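Local coordinates for protein tail component (Lactobacillus phage J-1, PDB 5LY8) that probably binds carbohydrate of the Lactobacillus casei cell surface, as the second carbohydrate-binding module of the phage's evolved distal tail protein, at residues V17-F22 against W226-F231; Q95-V100 against N167-I172. All blocks are in the same frame, centred on the assembly; numbering follows the deposited sequence.

Interaction 1 of 2, residues V17-F22 against W226-F231. With MG (magnesium ion), chain C.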
loop_
_atom_site.group_PDB
_atom_site.type_symbol
_atom_site.label_atom_id
_atom_site.label_comp_id
_atom_site.label_asym_id
_atom_site.label_seq_id
_atom_site.Cartn_x
_atom_site.Cartn_y
_atom_site.Cartn_z
ATOM N N VAL A 17 6.091 -3.324 -15.063
ATOM C CA VAL A 17 5.056 -4.334 -15.227
ATOM C C VAL A 17 3.746 -3.652 -15.590
ATOM O O VAL A 17 3.025 -4.157 -16.461
ATOM C CB VAL A 17 4.959 -5.180 -13.940
ATOM C CG1 VAL A 17 3.682 -6.013 -13.877
ATOM C CG2 VAL A 17 6.184 -6.075 -13.809
ATOM N N TYR A 18 3.414 -2.534 -14.921
ATOM C CA TYR A 18 2.175 -1.830 -15.226
ATOM C C TYR A 18 2.376 -0.425 -14.740
ATOM O O TYR A 18 3.251 -0.171 -13.910
ATOM C CB TYR A 18 0.935 -2.471 -14.529
ATOM C CG TYR A 18 0.847 -2.135 -13.053
ATOM C CD1 TYR A 18 1.514 -2.903 -12.103
ATOM C CD2 TYR A 18 0.168 -1.001 -12.615
ATOM C CE1 TYR A 18 1.514 -2.548 -10.756
ATOM C CE2 TYR A 18 0.164 -0.639 -11.270
ATOM C CZ TYR A 18 0.865 -1.394 -10.356
ATOM O OH TYR A 18 0.899 -1.030 -9.036
ATOM N N HIS A 19 1.520 0.471 -15.223
ATOM C CA HIS A 19 1.500 1.843 -14.774
ATOM C C HIS A 19 0.078 2.349 -14.878
ATOM O O HIS A 19 -0.532 2.304 -15.958
ATOM C CB HIS A 19 2.466 2.720 -15.600
ATOM C CG HIS A 19 2.366 4.175 -15.266
ATOM N ND1 HIS A 19 2.487 5.140 -16.239
ATOM C CD2 HIS A 19 2.105 4.782 -14.083
ATOM C CE1 HIS A 19 2.329 6.300 -15.628
ATOM N NE2 HIS A 19 2.097 6.139 -14.330
ATOM N N LEU A 20 -0.477 2.779 -13.748
ATOM C CA LEU A 20 -1.785 3.433 -13.718
ATOM C C LEU A 20 -1.577 4.918 -13.491
ATOM O O LEU A 20 -1.002 5.297 -12.476
ATOM C CB LEU A 20 -2.706 2.889 -12.608
ATOM C CG LEU A 20 -2.958 1.374 -12.667
ATOM C CD1 LEU A 20 -3.808 0.917 -11.500
ATOM C CD2 LEU A 20 -3.618 0.942 -13.983
ATOM N N ASP A 21 -2.007 5.749 -14.430
ATOM C CA ASP A 21 -1.982 7.202 -14.235
ATOM C C ASP A 21 -3.371 7.757 -13.931
ATOM O O ASP A 21 -3.502 8.944 -13.627
ATOM C CB ASP A 21 -1.369 7.941 -15.429
ATOM C CG ASP A 21 -2.021 7.714 -16.767
ATOM O OD1 ASP A 21 -3.235 7.368 -16.806
ATOM O OD2 ASP A 21 -1.306 7.838 -17.792
ATOM N N PHE A 22 -4.410 6.928 -14.038
ATOM C CA PHE A 22 -5.800 7.271 -13.720
ATOM C C PHE A 22 -6.403 8.302 -14.666
ATOM O O PHE A 22 -7.486 8.799 -14.358
ATOM C CB PHE A 22 -5.993 7.676 -12.242
ATOM C CG PHE A 22 -5.538 6.567 -11.330
ATOM C CD1 PHE A 22 -4.442 6.733 -10.505
ATOM C CD2 PHE A 22 -6.185 5.336 -11.327
ATOM C CE1 PHE A 22 -4.020 5.700 -9.663
ATOM C CE2 PHE A 22 -5.766 4.309 -10.477
ATOM C CZ PHE A 22 -4.657 4.481 -9.697
ATOM N N TRP A 226 -5.449 8.896 -4.836
ATOM C CA TRP A 226 -4.372 8.039 -5.330
ATOM C C TRP A 226 -4.101 8.494 -6.748
ATOM O O TRP A 226 -4.985 8.442 -7.608
ATOM C CB TRP A 226 -4.901 6.616 -5.262
ATOM C CG TRP A 226 -3.996 5.511 -5.715
ATOM C CD1 TRP A 226 -2.626 5.476 -5.696
ATOM C CD2 TRP A 226 -4.430 4.217 -6.147
ATOM N NE1 TRP A 226 -2.184 4.228 -6.098
ATOM C CE2 TRP A 226 -3.276 3.447 -6.390
ATOM C CE3 TRP A 226 -5.691 3.644 -6.389
ATOM C CZ2 TRP A 226 -3.349 2.134 -6.871
ATOM C CZ3 TRP A 226 -5.765 2.340 -6.839
ATOM C CH2 TRP A 226 -4.606 1.599 -7.081
ATOM N N GLN A 227 -2.896 9.040 -6.981
ATOM C CA GLN A 227 -2.604 9.751 -8.227
ATOM C C GLN A 227 -1.787 8.973 -9.239
ATOM O O GLN A 227 -1.772 9.356 -10.412
ATOM C CB GLN A 227 -1.923 11.109 -7.940
ATOM C CG GLN A 227 -2.645 11.899 -6.833
ATOM C CD GLN A 227 -2.450 13.396 -6.826
ATOM O OE1 GLN A 227 -1.668 13.971 -7.627
ATOM N NE2 GLN A 227 -3.208 14.055 -5.932
ATOM N N ASP A 228 -1.120 7.892 -8.825
ATOM C CA ASP A 228 -0.258 7.150 -9.734
ATOM C C ASP A 228 0.101 5.850 -9.062
ATOM O O ASP A 228 0.220 5.786 -7.828
ATOM C CB ASP A 228 1.032 7.965 -10.021
ATOM C CG ASP A 228 1.792 7.495 -11.246
ATOM O OD1 ASP A 228 1.350 7.805 -12.369
ATOM O OD2 ASP A 228 2.773 6.727 -11.080
ATOM N N SER A 229 0.302 4.803 -9.868
ATOM C CA SER A 229 0.737 3.513 -9.351
ATOM C C SER A 229 1.612 2.819 -10.376
ATOM O O SER A 229 1.249 2.777 -11.555
ATOM C CB SER A 229 -0.478 2.621 -9.085
ATOM O OG SER A 229 -0.134 1.412 -8.416
ATOM N N TYR A 230 2.710 2.187 -9.939
ATOM C CA TYR A 230 3.482 1.357 -10.858
ATOM C C TYR A 230 4.288 0.370 -10.071
ATOM O O TYR A 230 4.622 0.584 -8.897
ATOM C CB TYR A 230 4.365 2.144 -11.851
ATOM C CG TYR A 230 5.434 3.009 -11.242
ATOM C CD1 TYR A 230 6.698 2.496 -10.956
ATOM C CD2 TYR A 230 5.212 4.361 -11.022
ATOM C CE1 TYR A 230 7.713 3.312 -10.466
ATOM C CE2 TYR A 230 6.213 5.182 -10.508
ATOM C CZ TYR A 230 7.465 4.656 -10.245
ATOM O OH TYR A 230 8.444 5.472 -9.705
ATOM N N PHE A 231 4.680 -0.698 -10.762
ATOM C CA PHE A 231 5.586 -1.692 -10.219
ATOM C C PHE A 231 6.636 -1.939 -11.285
ATOM O O PHE A 231 6.289 -2.109 -12.469
ATOM C CB PHE A 231 4.861 -3.008 -9.940
ATOM C CG PHE A 231 5.775 -4.121 -9.464
ATOM C CD1 PHE A 231 5.941 -4.373 -8.111
ATOM C CD2 PHE A 231 6.504 -4.888 -10.377
ATOM C CE1 PHE A 231 6.783 -5.402 -7.679
ATOM C CE2 PHE A 231 7.371 -5.891 -9.939
ATOM C CZ PHE A 231 7.491 -6.157 -8.604
HETATM MG MG MG C . -2.310 10.529 -12.352
HETATM O O HOH W 1 0.019 10.112 -12.905
HETATM O O HOH W 2 -2.356 11.712 -14.542
HETATM O O HOH W 3 -1.581 12.795 -11.820
#
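V17-F22 and W226-F231 run antiparallel, their strand axes 4.7 Å apart at closest approach and 178° between directions, with L20 and S229 as a hydrogen-bonded pair and H19 and Y230 as a non-hydrogen-bonded one. This joins an outermost strand to its neighbour in the six-stranded antiparallel sheet of a concanavalin-like beta-sandwich module. L20 N reaches S229 O at 2.8 Å, and the return bond from S229 N to L20 O is 3.0 Å.

On the face carrying Y18, L20 and S229, the Y18 hydroxyl donates to S229 OG at 2.7 Å, and S229 OG is also bonded to N98 of the next strand. Y18 CG stands between the backbone N and the carbonyl carbon (chi1 77°), which turns the ring across the neighbouring strand; Y230 CA then sits over one ring face, a CH-pi contact, while F231 CB packs against CE1 of Y18. On the other face, H19 NE2 donates to D228 OD1 at 2.7 Å, nearly straight at 164°. The acceptor lies in the imidazole plane, and NE2 meets OD1 on its syn side, slightly out of the carboxylate plane.

Beyond L20 the chain leaves the strand, and F22 directs its edge into the face of W226, ring centroids 4.7 Å apart, with CZ above the indole six-membered ring.

Backbone carbonyls of both segments bind the magnesium ion, D21 O at 2.4 Å and Q227 O at 2.3 Å, and G59 O and three waters complete the shell. One of these waters donates to D228 OD1, the same oxygen that accepts from H19 NE2.

Interaction 2 of 2, residues Q95-V100 against N167-I172; sequences QFVNRV and NYNAVI
The F96 ring has I172 CD1 at its edge, 4.0 Å from CD2, and N98 ND2 from its own strand over one face, offset toward the rim. The R99 guanidinium carries a water in its plane at the edge, and its plane stands 60° from the N167 amide and nearly perpendicular to that of N169. These groups lie on two inner strands of the antiparallel sheet of a concanavalin-like beta-sandwich. The registration is regular: F96-I172, N98-A170 and V100-Y168 are hydrogen-bonded pairs, each with two backbone bonds, and V97-V171 and R99-N169 are the non-hydrogen-bonded pairs between them. Segment axes come within 4.6 Å at 161°, consistent with a twisted sheet.

The face carrying F96, N98, V100, A170 and I172 is turned to the sandwich interior, where F114 of the opposing sheet meets F96, N98 and V100. A water on this side bridges three polar atoms: it accepts from N98 ND2 and donates to F96 O and to A170 O, the last at 2.8 Å. N98 OD1 is turned to S229 and W226 of the adjoining strand, so both ends of the amide are held.

On the other face, V97 CG2 and V171 CG1 lie side by side at 4.1 Å. With N169 chi1 at -82°, its CG is anti to the carbonyl carbon and the amide leans over the neighbouring strand, bringing ND2 to 3.3 Å from R99 CB as packing. R99 is extended from CG to NE and reaches past this amide toward N167, whose ND2 is bonded to D187. Arginine and asparagine are linked through water rather than directly: R99 NE donates to a water at 2.9 Å, and that water lies 2.7 Å from N167 OD1.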
loop_
_atom_site.group_PDB
_atom_site.type_symbol
_atom_site.label_atom_id
_atom_site.label_comp_id
_atom_site.label_asym_id
_atom_site.label_seq_id
_atom_site.Cartn_x
_atom_site.Cartn_y
_atom_site.Cartn_z
ATOM N N GLN A 95 10.748 -2.221 -7.266
ATOM C CA GLN A 95 10.158 -1.096 -6.557
ATOM C C GLN A 95 8.693 -0.998 -6.927
ATOM O O GLN A 95 8.322 -1.145 -8.105
ATOM C CB GLN A 95 10.886 0.234 -6.711
ATOM C CG GLN A 95 10.873 0.841 -8.084
ATOM C CD GLN A 95 11.340 2.280 -8.051
ATOM O OE1 GLN A 95 11.358 2.932 -6.995
ATOM N NE2 GLN A 95 11.621 2.836 -9.217
ATOM N N PHE A 96 7.873 -0.723 -5.922
ATOM C CA PHE A 96 6.414 -0.591 -6.044
ATOM C C PHE A 96 6.065 0.771 -5.500
ATOM O O PHE A 96 6.268 1.000 -4.304
ATOM C CB PHE A 96 5.800 -1.714 -5.216
ATOM C CG PHE A 96 4.307 -1.768 -5.075
ATOM C CD1 PHE A 96 3.467 -1.654 -6.186
ATOM C CD2 PHE A 96 3.729 -2.053 -3.855
ATOM C CE1 PHE A 96 2.082 -1.798 -6.062
ATOM C CE2 PHE A 96 2.344 -2.182 -3.727
ATOM C CZ PHE A 96 1.524 -2.080 -4.835
ATOM N N VAL A 97 5.612 1.678 -6.370
ATOM C CA VAL A 97 5.486 3.094 -6.032
ATOM C C VAL A 97 4.068 3.559 -6.217
ATOM O O VAL A 97 3.508 3.395 -7.322
ATOM C CB VAL A 97 6.447 3.926 -6.922
ATOM C CG1 VAL A 97 6.395 5.415 -6.559
ATOM C CG2 VAL A 97 7.890 3.412 -6.813
ATOM N N ASN A 98 3.507 4.188 -5.183
ATOM C CA ASN A 98 2.136 4.667 -5.220
ATOM C C ASN A 98 2.071 6.079 -4.708
ATOM O O ASN A 98 2.440 6.332 -3.556
ATOM C CB ASN A 98 1.271 3.759 -4.379
ATOM C CG ASN A 98 0.993 2.469 -5.093
ATOM O OD1 ASN A 98 0.170 2.437 -5.997
ATOM N ND2 ASN A 98 1.715 1.403 -4.750
ATOM N N ARG A 99 1.630 7.005 -5.561
ATOM C CA ARG A 99 1.523 8.416 -5.180
ATOM C C ARG A 99 0.151 8.679 -4.609
ATOM O O ARG A 99 -0.848 8.322 -5.238
ATOM C CB ARG A 99 1.757 9.306 -6.400
ATOM C CG ARG A 99 1.724 10.779 -6.029
ATOM C CD ARG A 99 2.255 11.647 -7.141
ATOM N NE ARG A 99 2.005 13.049 -6.811
ATOM C CZ ARG A 99 2.749 14.069 -7.228
ATOM N NH1 ARG A 99 3.806 13.856 -8.006
ATOM N NH2 ARG A 99 2.450 15.311 -6.853
ATOM N N VAL A 100 0.094 9.331 -3.441
ATOM C CA VAL A 100 -1.173 9.654 -2.789
ATOM C C VAL A 100 -1.156 11.113 -2.348
ATOM O O VAL A 100 -0.097 11.744 -2.220
ATOM C CB VAL A 100 -1.442 8.746 -1.546
ATOM C CG1 VAL A 100 -1.633 7.284 -1.954
ATOM C CG2 VAL A 100 -0.327 8.872 -0.496
ATOM N N ASN A 167 1.090 15.641 -0.439
ATOM C CA ASN A 167 1.492 14.657 -1.423
ATOM C C ASN A 167 2.637 13.773 -0.973
ATOM O O ASN A 167 3.675 14.261 -0.516
ATOM C CB ASN A 167 1.904 15.408 -2.714
ATOM C CG ASN A 167 0.758 16.215 -3.303
ATOM O OD1 ASN A 167 -0.280 15.655 -3.684
ATOM N ND2 ASN A 167 0.927 17.555 -3.366
ATOM N N TYR A 168 2.458 12.444 -1.112
ATOM C CA TYR A 168 3.479 11.498 -0.694
ATOM C C TYR A 168 3.636 10.386 -1.707
ATOM O O TYR A 168 2.665 10.028 -2.390
ATOM C CB TYR A 168 3.050 10.829 0.649
ATOM C CG TYR A 168 3.074 11.748 1.852
ATOM C CD1 TYR A 168 1.979 12.548 2.168
ATOM C CD2 TYR A 168 4.212 11.854 2.648
ATOM C CE1 TYR A 168 2.026 13.448 3.231
ATOM C CE2 TYR A 168 4.238 12.692 3.752
ATOM C CZ TYR A 168 3.159 13.502 4.020
ATOM O OH TYR A 168 3.204 14.367 5.085
ATOM N N ASN A 169 4.855 9.827 -1.799
ATOM C CA ASN A 169 5.074 8.587 -2.533
ATOM C C ASN A 169 5.249 7.484 -1.503
ATOM O O ASN A 169 6.174 7.541 -0.689
ATOM C CB ASN A 169 6.302 8.642 -3.443
ATOM C CG ASN A 169 6.029 9.313 -4.761
ATOM O OD1 ASN A 169 6.868 10.079 -5.282
ATOM N ND2 ASN A 169 4.880 9.055 -5.338
ATOM N N ALA A 170 4.352 6.500 -1.502
ATOM C CA ALA A 170 4.452 5.321 -0.638
ATOM C C ALA A 170 5.165 4.261 -1.449
ATOM O O ALA A 170 4.709 3.892 -2.541
ATOM C CB ALA A 170 3.066 4.836 -0.218
ATOM N N VAL A 171 6.324 3.793 -0.958
ATOM C CA VAL A 171 7.168 2.912 -1.741
ATOM C C VAL A 171 7.547 1.673 -0.973
ATOM O O VAL A 171 7.893 1.743 0.218
ATOM C CB VAL A 171 8.468 3.671 -2.141
ATOM C CG1 VAL A 171 9.339 2.821 -3.064
ATOM C CG2 VAL A 171 8.161 5.029 -2.776
ATOM N N ILE A 172 7.522 0.521 -1.659
ATOM C CA ILE A 172 8.117 -0.704 -1.151
ATOM C C ILE A 172 9.215 -1.093 -2.145
ATOM O O ILE A 172 8.951 -1.181 -3.352
ATOM C CB ILE A 172 7.126 -1.875 -0.998
ATOM C CG1 ILE A 172 5.890 -1.456 -0.205
ATOM C CG2 ILE A 172 7.845 -3.053 -0.318
ATOM C CD1 ILE A 172 4.900 -2.584 -0.064
HETATM O O HOH W 4 3.738 1.295 -2.708
HETATM O O HOH W 5 0.050 13.208 -4.737
HETATM O O HOH W 6 -0.297 16.078 -6.512
#

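From the N terminus, 17-22 is the first segment, but its partner 226-231 arrives only near the end of the chain, so interaction 1 closes a loop of 203 residues. Interaction 2 is nested wholly inside it: 95-100 and 167-172 enclose 66 residues, part of which form strands of the opposing sheet. Strands 223-238 and 94-103 are neighbours, so the two contacts together align four successive strands, in the order 11-20, 223-238, 94-103, 166-175. Their centres are 10 Å apart. Direct joints include a probable hydrogen bond from Q227 N to R99 O at 2.8 Å and the packing of Y18 OH on F96 CE1 at 3.3 Å.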